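Local structure of WipB (Legionella pneumophila, 5NNY) at residues I94-V99 with L125-G130; G153-G158 with M264-Y269. The protein is a translocated Ser/Thr phosphatase that targets the lysosomal nutrient-sensing machinery of the host cell, the chain here being its phosphatase domain. One frame throughout, in Å; residues are numbered along the deposited sequence. Where two conformers were deposited one is given.

In the fold
Interaction 1 lies close to the centre of the chain and is almost wholly buried; interaction 2 is nearer the surface, its centre about 16 Å from the centre of the chain, and only partly buried. The first joins the loop after strand 90-93 to the turn from strand 121-125 into helix 128-138, and its chemistry is largely polar: a serine cap, a bridging water and a histidine set among oxygens. The second packs a loop on helix 262-270 through one isoleucine, with a single side-chain hydrogen bond at its more exposed side. No helix or strand is shared, but the contacts touch: Q156 NE2 reaches N128 O at 3.1 Å, a probable hydrogen bond.

Interaction 1 of 2, residues I94-V99 with L125-G130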
loop_
_atom_site.group_PDB
_atom_site.type_symbol
_atom_site.label_atom_id
_atom_site.label_comp_id
_atom_site.label_asym_id
_atom_site.label_seq_id
_atom_site.Cartn_x
_atom_site.Cartn_y
_atom_site.Cartn_z
ATOM N N ILE A 94 -4.201 2.492 5.398
ATOM C CA ILE A 94 -4.118 3.851 4.871
ATOM C C ILE A 94 -2.855 4.039 4.026
ATOM O O ILE A 94 -2.745 5.014 3.269
ATOM C CB ILE A 94 -4.231 4.854 6.043
ATOM C CG1 ILE A 94 -5.062 6.066 5.650
ATOM C CG2 ILE A 94 -2.867 5.270 6.563
ATOM C CD1 ILE A 94 -6.551 5.862 5.836
ATOM N N GLY A 95 -1.902 3.114 4.115
ATOM C CA GLY A 95 -0.861 3.022 3.120
ATOM C C GLY A 95 0.511 2.843 3.743
ATOM O O GLY A 95 0.659 2.470 4.910
ATOM N N ASP A 96 1.515 3.125 2.914
ATOM C CA ASP A 96 2.923 2.993 3.279
ATOM C C ASP A 96 3.226 1.594 3.811
ATOM O O ASP A 96 4.099 1.412 4.657
ATOM C CB ASP A 96 3.335 4.057 4.292
ATOM C CG ASP A 96 3.325 5.460 3.708
ATOM O OD1 ASP A 96 3.013 5.618 2.518
ATOM O OD2 ASP A 96 3.626 6.407 4.455
ATOM N N GLU A 97 2.495 0.596 3.305
ATOM C CA GLU A 97 2.750 -0.782 3.713
ATOM C C GLU A 97 3.951 -1.395 2.986
ATOM O O GLU A 97 4.479 -2.433 3.438
ATOM C CB GLU A 97 1.471 -1.613 3.517
ATOM C CG GLU A 97 1.119 -1.982 2.075
ATOM C CD GLU A 97 0.827 -0.799 1.173
ATOM O OE1 GLU A 97 1.183 -0.857 -0.024
ATOM O OE2 GLU A 97 0.252 0.213 1.652
ATOM N N LEU A 98 4.415 -0.748 1.910
ATOM C CA LEU A 98 5.571 -1.187 1.127
ATOM C C LEU A 98 6.442 0.018 0.775
ATOM O O LEU A 98 6.002 1.165 0.863
ATOM C CB LEU A 98 5.125 -1.901 -0.159
ATOM C CG LEU A 98 4.288 -3.177 -0.070
ATOM C CD1 LEU A 98 3.767 -3.581 -1.463
ATOM C CD2 LEU A 98 5.101 -4.326 0.543
ATOM N N VAL A 99 7.692 -0.256 0.364
ATOM C CA VAL A 99 8.642 0.756 -0.124
ATOM C C VAL A 99 8.837 1.864 0.905
ATOM O O VAL A 99 8.489 3.027 0.653
ATOM C CB VAL A 99 8.192 1.361 -1.472
ATOM C CG1 VAL A 99 9.356 2.158 -2.147
ATOM C CG2 VAL A 99 7.707 0.272 -2.407
ATOM N N LEU A 125 -5.029 1.540 0.461
ATOM C CA LEU A 125 -5.239 2.844 -0.150
ATOM C C LEU A 125 -3.970 3.255 -0.872
ATOM O O LEU A 125 -2.874 3.161 -0.311
ATOM C CB LEU A 125 -5.630 3.882 0.900
ATOM C CG LEU A 125 -7.088 3.714 1.327
ATOM C CD1 LEU A 125 -7.365 4.436 2.620
ATOM C CD2 LEU A 125 -8.017 4.198 0.221
ATOM N N LEU A 126 -4.123 3.681 -2.122
ATOM C CA LEU A 126 -2.963 4.029 -2.945
ATOM C C LEU A 126 -2.139 5.139 -2.298
ATOM O O LEU A 126 -2.682 6.145 -1.819
ATOM C CB LEU A 126 -3.428 4.465 -4.343
ATOM C CG LEU A 126 -2.348 4.644 -5.415
ATOM C CD1 LEU A 126 -1.639 3.317 -5.668
ATOM C CD2 LEU A 126 -2.922 5.207 -6.719
ATOM N N SER A 127 -0.812 4.947 -2.277
ATOM C CA SER A 127 0.108 5.913 -1.705
ATOM C C SER A 127 1.280 6.099 -2.655
ATOM O O SER A 127 1.483 5.315 -3.590
ATOM C CB SER A 127 0.625 5.482 -0.314
ATOM O OG SER A 127 1.427 4.297 -0.355
ATOM N N ASN A 128 2.058 7.156 -2.392
ATOM C CA ASN A 128 3.261 7.395 -3.176
ATOM C C ASN A 128 4.263 6.258 -2.999
ATOM O O ASN A 128 4.927 5.858 -3.965
ATOM C CB ASN A 128 3.887 8.746 -2.805
ATOM C CG ASN A 128 3.838 9.046 -1.302
ATOM O OD1 ASN A 128 2.761 9.212 -0.720
ATOM N ND2 ASN A 128 5.011 9.167 -0.683
ATOM N N HIS A 129 4.360 5.699 -1.784
ATOM C CA HIS A 129 5.280 4.583 -1.560
ATOM C C HIS A 129 4.813 3.340 -2.316
ATOM O O HIS A 129 5.585 2.705 -3.043
ATOM C CB HIS A 129 5.406 4.285 -0.059
ATOM C CG HIS A 129 6.185 5.303 0.712
ATOM N ND1 HIS A 129 7.557 5.259 0.841
ATOM C CD2 HIS A 129 5.778 6.382 1.426
ATOM C CE1 HIS A 129 7.963 6.274 1.583
ATOM N NE2 HIS A 129 6.903 6.969 1.951
ATOM N N GLY A 130 3.559 3.000 -2.163
ATOM C CA GLY A 130 3.011 1.857 -2.836
ATOM C C GLY A 130 3.023 1.935 -4.353
ATOM O O GLY A 130 3.241 0.996 -5.041
HETATM O O HOH W 1 -0.429 2.271 -0.120
#
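H129 packs against D96, L98 and V99 of the loop 94-99. D96 OD1 comes within 3.1 Å of H129 CD2, its carboxylate turned 76° from the imidazole plane. H129 ND1 is directed at V99 O, which sits at the ring edge near its plane; the modelled 2.4 Å between them is too short to be taken literally. V99 in return lays CG2 on H129 O at 3.3 Å. Behind this, S127 OG gathers several partners. With chi1 65° it stands between its own backbone N and carbonyl carbon, where it accepts the N-cap bond from G130 N (3.1 Å, 166°) and a weak one from D96 N (3.5 Å). It also donates to a water that gives its hydrogens to L125 O and E97 OE2, while E97 OE1 bonds Y186. G95-D96 and N128-H129 resemble the GD and GNH signatures of metallophosphoesterases, and D96 OD2 close to D10 OD1 is consistent with a metal site as in relatives. The loop after strand 90-93 thus meets the turn from strand 121-125 into helix 128-138, the strands adjacent and parallel in the sheet; S127 caps the helix N-terminus, and L98 packs against helix 105-117.

Interaction 2 of 2, residues G153-G158 with M264-Y269; sequences GNIQHG and MMYRGY
I155 holds CG1 between its backbone N and carbonyl carbon (chi1 63°) and CD1 anti to CA, a fork that sends CD1 to M265 and CG2 to Y266. On the helix, Y269 has CG anti to its N (chi1 163°), which lays the ring beside the carbonyl of I155. The isoleucine is thus met on three fronts. Its CD1 lies 3.7 Å from M265 CB and also touches M265 O, an atom already used by the helical bond from Y269 N. Its CG2 rests at 3.4 Å on Y266 CD1, the two side chains crossing at about a right angle. I155 CB packs on Y269 CB at 3.9 Å. The carbonyl I155 O comes obliquely to the ring of the same tyrosine, 3.4 Å from Y269 CD1.

M265, Y266 and Y269 follow the i, i+1, i+4 spacing of one helix face, so helix 262-270 offers a single side to the loop between helices 150-153 and 159-169. This is peripheral loop-on-helix packing within the phosphoesterase domain, bringing together parts of the chain more than a hundred residues apart. W286 of helix 280-286 touches I155, M265 and Y269 alike and extends the apolar cluster. M265 also reaches L152 and I131.

On the more exposed side N154 adds the polar element: ND2 donates to Y266 OH over 3.0 Å in a nearly straight bond (166°). The phenol oxygen lies close to the amide plane, although amide and ring are clearly tilted against each other. The bond ties the far end of the Y266 ring to the residue next to I155.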
loop_
_atom_site.group_PDB
_atom_site.type_symbol
_atom_site.label_atom_id
_atom_site.label_comp_id
_atom_site.label_asym_id
_atom_site.label_seq_id
_atom_site.Cartn_x
_atom_site.Cartn_y
_atom_site.Cartn_z
ATOM N N GLY A 153 12.196 6.511 -6.870
ATOM C CA GLY A 153 13.106 6.347 -5.750
ATOM C C GLY A 153 13.859 7.607 -5.381
ATOM O O GLY A 153 14.406 7.687 -4.274
ATOM N N ASN A 154 13.913 8.584 -6.293
ATOM C CA ASN A 154 14.557 9.863 -6.019
ATOM C C ASN A 154 13.765 10.727 -5.047
ATOM O O ASN A 154 14.313 11.706 -4.527
ATOM C CB ASN A 154 14.743 10.670 -7.307
ATOM C CG ASN A 154 15.835 10.136 -8.194
ATOM O OD1 ASN A 154 16.713 9.391 -7.751
ATOM N ND2 ASN A 154 15.799 10.530 -9.468
ATOM N N ILE A 155 12.485 10.434 -4.816
ATOM C CA ILE A 155 11.642 11.342 -4.034
ATOM C C ILE A 155 11.186 10.744 -2.731
ATOM O O ILE A 155 10.382 11.368 -2.023
ATOM C CB ILE A 155 10.426 11.837 -4.839
ATOM C CG1 ILE A 155 9.509 10.669 -5.206
ATOM C CG2 ILE A 155 10.903 12.589 -6.065
ATOM C CD1 ILE A 155 8.333 11.057 -6.066
ATOM N N GLN A 156 11.631 9.537 -2.400
ATOM C CA GLN A 156 11.230 8.937 -1.141
ATOM C C GLN A 156 12.244 7.863 -0.797
ATOM O O GLN A 156 12.916 7.313 -1.673
ATOM C CB GLN A 156 9.811 8.362 -1.224
ATOM C CG GLN A 156 9.670 7.304 -2.309
ATOM C CD GLN A 156 8.221 7.049 -2.701
ATOM O OE1 GLN A 156 7.313 7.790 -2.316
ATOM N NE2 GLN A 156 8.003 5.995 -3.473
ATOM N N HIS A 157 12.355 7.582 0.488
ATOM C CA HIS A 157 13.250 6.542 0.948
ATOM C C HIS A 157 12.463 5.246 1.031
ATOM O O HIS A 157 11.346 5.216 1.555
ATOM C CB HIS A 157 13.893 6.920 2.278
ATOM C CG HIS A 157 15.017 7.898 2.125
ATOM N ND1 HIS A 157 15.475 8.689 3.157
ATOM C CD2 HIS A 157 15.772 8.217 1.043
ATOM C CE1 HIS A 157 16.462 9.453 2.719
ATOM N NE2 HIS A 157 16.664 9.182 1.441
ATOM N N GLY A 158 13.014 4.208 0.434
ATOM C CA GLY A 158 12.345 2.935 0.319
ATOM C C GLY A 158 13.278 1.820 0.705
ATOM O O GLY A 158 13.518 0.909 -0.092
ATOM N N MET A 264 5.008 15.103 -12.317
ATOM C CA MET A 264 3.950 15.316 -11.327
ATOM C C MET A 264 4.391 14.848 -9.950
ATOM O O MET A 264 4.028 15.442 -8.932
ATOM C CB MET A 264 2.678 14.580 -11.737
ATOM C CG MET A 264 2.050 15.016 -13.026
ATOM S SD MET A 264 0.716 13.865 -13.357
ATOM C CE MET A 264 0.322 14.181 -15.070
ATOM N N MET A 265 5.164 13.770 -9.896
ATOM C CA MET A 265 5.547 13.218 -8.600
ATOM C C MET A 265 6.673 14.027 -7.963
ATOM O O MET A 265 6.723 14.179 -6.734
ATOM C CB MET A 265 5.940 11.738 -8.764
ATOM C CG MET A 265 4.819 10.909 -9.381
ATOM S SD MET A 265 3.287 11.042 -8.429
ATOM C CE MET A 265 3.539 9.751 -7.211
ATOM N N TYR A 266 7.585 14.566 -8.770
ATOM C CA TYR A 266 8.589 15.465 -8.202
ATOM C C TYR A 266 7.922 16.705 -7.614
ATOM O O TYR A 266 8.240 17.135 -6.499
ATOM C CB TYR A 266 9.608 15.892 -9.259
ATOM C CG TYR A 266 10.614 14.826 -9.648
ATOM C CD1 TYR A 266 11.648 14.481 -8.778
ATOM C CD2 TYR A 266 10.558 14.201 -10.894
ATOM C CE1 TYR A 266 12.584 13.520 -9.121
ATOM C CE2 TYR A 266 11.511 13.227 -11.255
ATOM C CZ TYR A 266 12.511 12.895 -10.356
ATOM O OH TYR A 266 13.455 11.943 -10.680
ATOM N N ARG A 267 7.007 17.305 -8.365
ATOM C CA ARG A 267 6.328 18.493 -7.858
ATOM C C ARG A 267 5.413 18.129 -6.697
ATOM O O ARG A 267 5.235 18.921 -5.765
ATOM C CB ARG A 267 5.543 19.177 -8.979
ATOM C CG ARG A 267 6.444 19.919 -9.975
ATOM C CD ARG A 267 5.642 20.576 -11.083
ATOM N NE ARG A 267 5.148 19.620 -12.068
ATOM C CZ ARG A 267 3.867 19.330 -12.276
ATOM N NH1 ARG A 267 3.537 18.451 -13.211
ATOM N NH2 ARG A 267 2.915 19.919 -11.564
ATOM N N GLY A 268 4.827 16.931 -6.744
ATOM C CA GLY A 268 4.066 16.452 -5.601
ATOM C C GLY A 268 4.928 16.354 -4.360
ATOM O O GLY A 268 4.581 16.872 -3.298
ATOM N N TYR A 269 6.078 15.706 -4.483
ATOM C CA TYR A 269 6.978 15.620 -3.343
ATOM C C TYR A 269 7.357 17.010 -2.848
ATOM O O TYR A 269 7.391 17.259 -1.636
ATOM C CB TYR A 269 8.243 14.826 -3.707
ATOM C CG TYR A 269 9.335 15.063 -2.709
ATOM C CD1 TYR A 269 9.240 14.547 -1.428
ATOM C CD2 TYR A 269 10.458 15.846 -3.035
ATOM C CE1 TYR A 269 10.229 14.789 -0.494
ATOM C CE2 TYR A 269 11.441 16.092 -2.100
ATOM C CZ TYR A 269 11.324 15.558 -0.838
ATOM O OH TYR A 269 12.290 15.784 0.108
#